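Local coordinates for protein copper chaperone PCu(A)C (Methylosinus trichosporium OB3b, PDB 6P1F) that binds copper through a histidine brace in its PCuAC domain and probably acts as a copper chaperone in a methane-oxidizing bacterium, at residues A[42-47]-A[99-104]. Numbering follows the deposited sequence.
Sequences IGVKSA and AEMTLV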
loop_
_atom_site.group_PDB
_atom_site.type_symbol
_atom_site.label_atom_id
_atom_site.label_comp_id
_atom_site.label_asym_id
_atom_site.label_seq_id
_atom_site.Cartn_x
_atom_site.Cartn_y
_atom_site.Cartn_z
ATOM N N ILE A 42 -0.115 3.065 -10.204
ATOM C CA ILE A 42 -0.498 4.456 -10.487
ATOM C C ILE A 42 -1.717 4.988 -9.728
ATOM O O ILE A 42 -2.030 6.168 -9.805
ATOM C CB ILE A 42 -0.771 4.657 -11.982
ATOM C CG1 ILE A 42 -1.941 3.800 -12.456
ATOM C CG2 ILE A 42 0.463 4.347 -12.800
ATOM C CD1 ILE A 42 -2.360 4.123 -13.872
ATOM N N GLY A 43 -2.414 4.137 -8.999
ATOM C CA GLY A 43 -3.581 4.608 -8.282
ATOM C C GLY A 43 -3.944 3.691 -7.151
ATOM O O GLY A 43 -3.668 2.480 -7.206
ATOM N N VAL A 44 -4.562 4.269 -6.118
ATOM C CA VAL A 44 -5.130 3.487 -5.028
ATOM C C VAL A 44 -6.508 4.054 -4.789
ATOM O O VAL A 44 -6.642 5.190 -4.352
ATOM C CB VAL A 44 -4.301 3.567 -3.763
ATOM C CG1 VAL A 44 -4.981 2.823 -2.635
ATOM C CG2 VAL A 44 -2.888 3.029 -4.015
ATOM N N LYS A 45 -7.535 3.274 -5.092
ATOM C CA LYS A 45 -8.888 3.806 -5.052
ATOM C C LYS A 45 -9.569 3.346 -3.778
ATOM O O LYS A 45 -9.600 2.177 -3.479
ATOM C CB LYS A 45 -9.691 3.362 -6.275
ATOM C CG LYS A 45 -9.087 3.847 -7.599
ATOM C CD LYS A 45 -9.990 3.510 -8.778
ATOM C CE LYS A 45 -10.286 2.010 -8.870
ATOM N NZ LYS A 45 -11.067 1.670 -10.101
ATOM N N SER A 46 -10.094 4.301 -3.022
ATOM C CA SER A 46 -10.815 3.964 -1.822
ATOM C C SER A 46 -11.722 5.102 -1.422
ATOM O O SER A 46 -11.373 6.266 -1.602
ATOM C CB SER A 46 -9.860 3.686 -0.673
ATOM O OG SER A 46 -10.598 3.411 0.507
ATOM N N ALA A 47 -12.867 4.748 -0.844
ATOM C CA ALA A 47 -13.778 5.752 -0.329
ATOM C C ALA A 47 -13.365 6.138 1.094
ATOM O O ALA A 47 -13.963 7.032 1.690
ATOM C CB ALA A 47 -15.216 5.233 -0.356
ATOM N N ALA A 99 -9.417 -3.084 5.378
ATOM C CA ALA A 99 -9.818 -1.913 4.622
ATOM C C ALA A 99 -9.715 -2.227 3.126
ATOM O O ALA A 99 -8.641 -2.594 2.646
ATOM C CB ALA A 99 -8.912 -0.711 4.987
ATOM N N GLU A 100 -10.841 -2.148 2.424
ATOM C CA GLU A 100 -10.880 -2.460 0.996
ATOM C C GLU A 100 -10.366 -1.314 0.156
ATOM O O GLU A 100 -10.770 -0.165 0.335
ATOM C CB GLU A 100 -12.310 -2.797 0.571
ATOM C CG GLU A 100 -12.441 -3.163 -0.929
ATOM C CD GLU A 100 -13.866 -3.570 -1.320
ATOM O OE1 GLU A 100 -14.773 -2.715 -1.283
ATOM O OE2 GLU A 100 -14.078 -4.753 -1.646
ATOM N N MET A 101 -9.433 -1.609 -0.735
ATOM C CA MET A 101 -9.012 -0.581 -1.670
ATOM C C MET A 101 -8.587 -1.220 -2.988
ATOM O O MET A 101 -8.202 -2.376 -3.043
ATOM C CB MET A 101 -7.879 0.251 -1.057
ATOM C CG MET A 101 -6.639 -0.575 -0.762
ATOM S SD MET A 101 -5.483 0.307 0.332
ATOM C CE MET A 101 -6.330 0.160 1.921
ATOM N N THR A 102 -8.642 -0.464 -4.073
ATOM C CA THR A 102 -8.266 -1.034 -5.355
ATOM C C THR A 102 -6.927 -0.471 -5.819
ATOM O O THR A 102 -6.764 0.738 -5.889
ATOM C CB THR A 102 -9.343 -0.770 -6.400
ATOM O OG1 THR A 102 -10.562 -1.394 -5.949
ATOM C CG2 THR A 102 -8.939 -1.361 -7.729
ATOM N N LEU A 103 -5.976 -1.349 -6.128
ATOM C CA LEU A 103 -4.693 -0.913 -6.689
ATOM C C LEU A 103 -4.783 -0.912 -8.197
ATOM O O LEU A 103 -5.328 -1.842 -8.774
ATOM C CB LEU A 103 -3.578 -1.833 -6.249
ATOM C CG LEU A 103 -3.472 -2.029 -4.733
ATOM C CD1 LEU A 103 -2.263 -2.958 -4.414
ATOM C CD2 LEU A 103 -3.352 -0.724 -3.985
ATOM N N VAL A 104 -4.238 0.120 -8.838
ATOM C CA VAL A 104 -4.257 0.186 -10.297
ATOM C C VAL A 104 -2.840 0.127 -10.825
ATOM O O VAL A 104 -2.036 1.007 -10.509
ATOM C CB VAL A 104 -4.906 1.475 -10.787
ATOM C CG1 VAL A 104 -4.972 1.492 -12.336
ATOM C CG2 VAL A 104 -6.301 1.616 -10.169
HETATM O O HOH W 1 -9.874 1.706 2.157
#
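The backbone amide and carbonyl of Lys45 pair with those of Thr102: Lys45 N gives its hydrogen to Thr102 O at 2.8 Å and Thr102 N returns one to Lys45 O at 2.9 Å, each donor lying in the plane of the carbonyl it meets. Over one face of this strand pair, part of a larger sheet, lie Val44, Met101 and Leu103; over the other lie Lys45, Thr102 and Val104. On the first face the side chains run side by side. Val44 holds CG1 anti to its backbone N (chi1 176°), setting that methyl 3.9 Å from Met101 SD, while its CG2 rests 3.8 Å from Leu103 CD2. Phe49, Val52 and Phe54 pack on Val44 from strand 49-55, and Leu27 touches Met101 and Met29 touches Leu103, both from strand 24-33, so this face turns toward strands 24-33 and 49-55, with Met101 and Leu103 buried. On the other face the Lys45 chain bends at chi3 (-57°), laying CE 3.8 Å from Thr102 CG2 before NZ reaches its salt bridge with Glu110; Thr102 OG1 is hydrogen-bonded to Thr112 OG1. Where strand 39-45 ends, at Ser46, a water bridges Ser46 OG and Glu100 O, accepting from the hydroxyl and donating to the carbonyl, while OG also accepts a hydrogen bond from Asp48 N. At the other end, Val104 N bonds Gly43 O at 2.9 Å but tilts 34° out of the carbonyl plane. Val104 O takes a firm bond from Ile42 N at 2.8 Å and a weak one from Gly43 N at 3.5 Å. Ile42 CG1 also packs against Val104 CG1. Two residues facing one make this a classic beta bulge, here in the antiparallel pairing of strands 39-45 and 98-105 within the all-beta PCuAC domain.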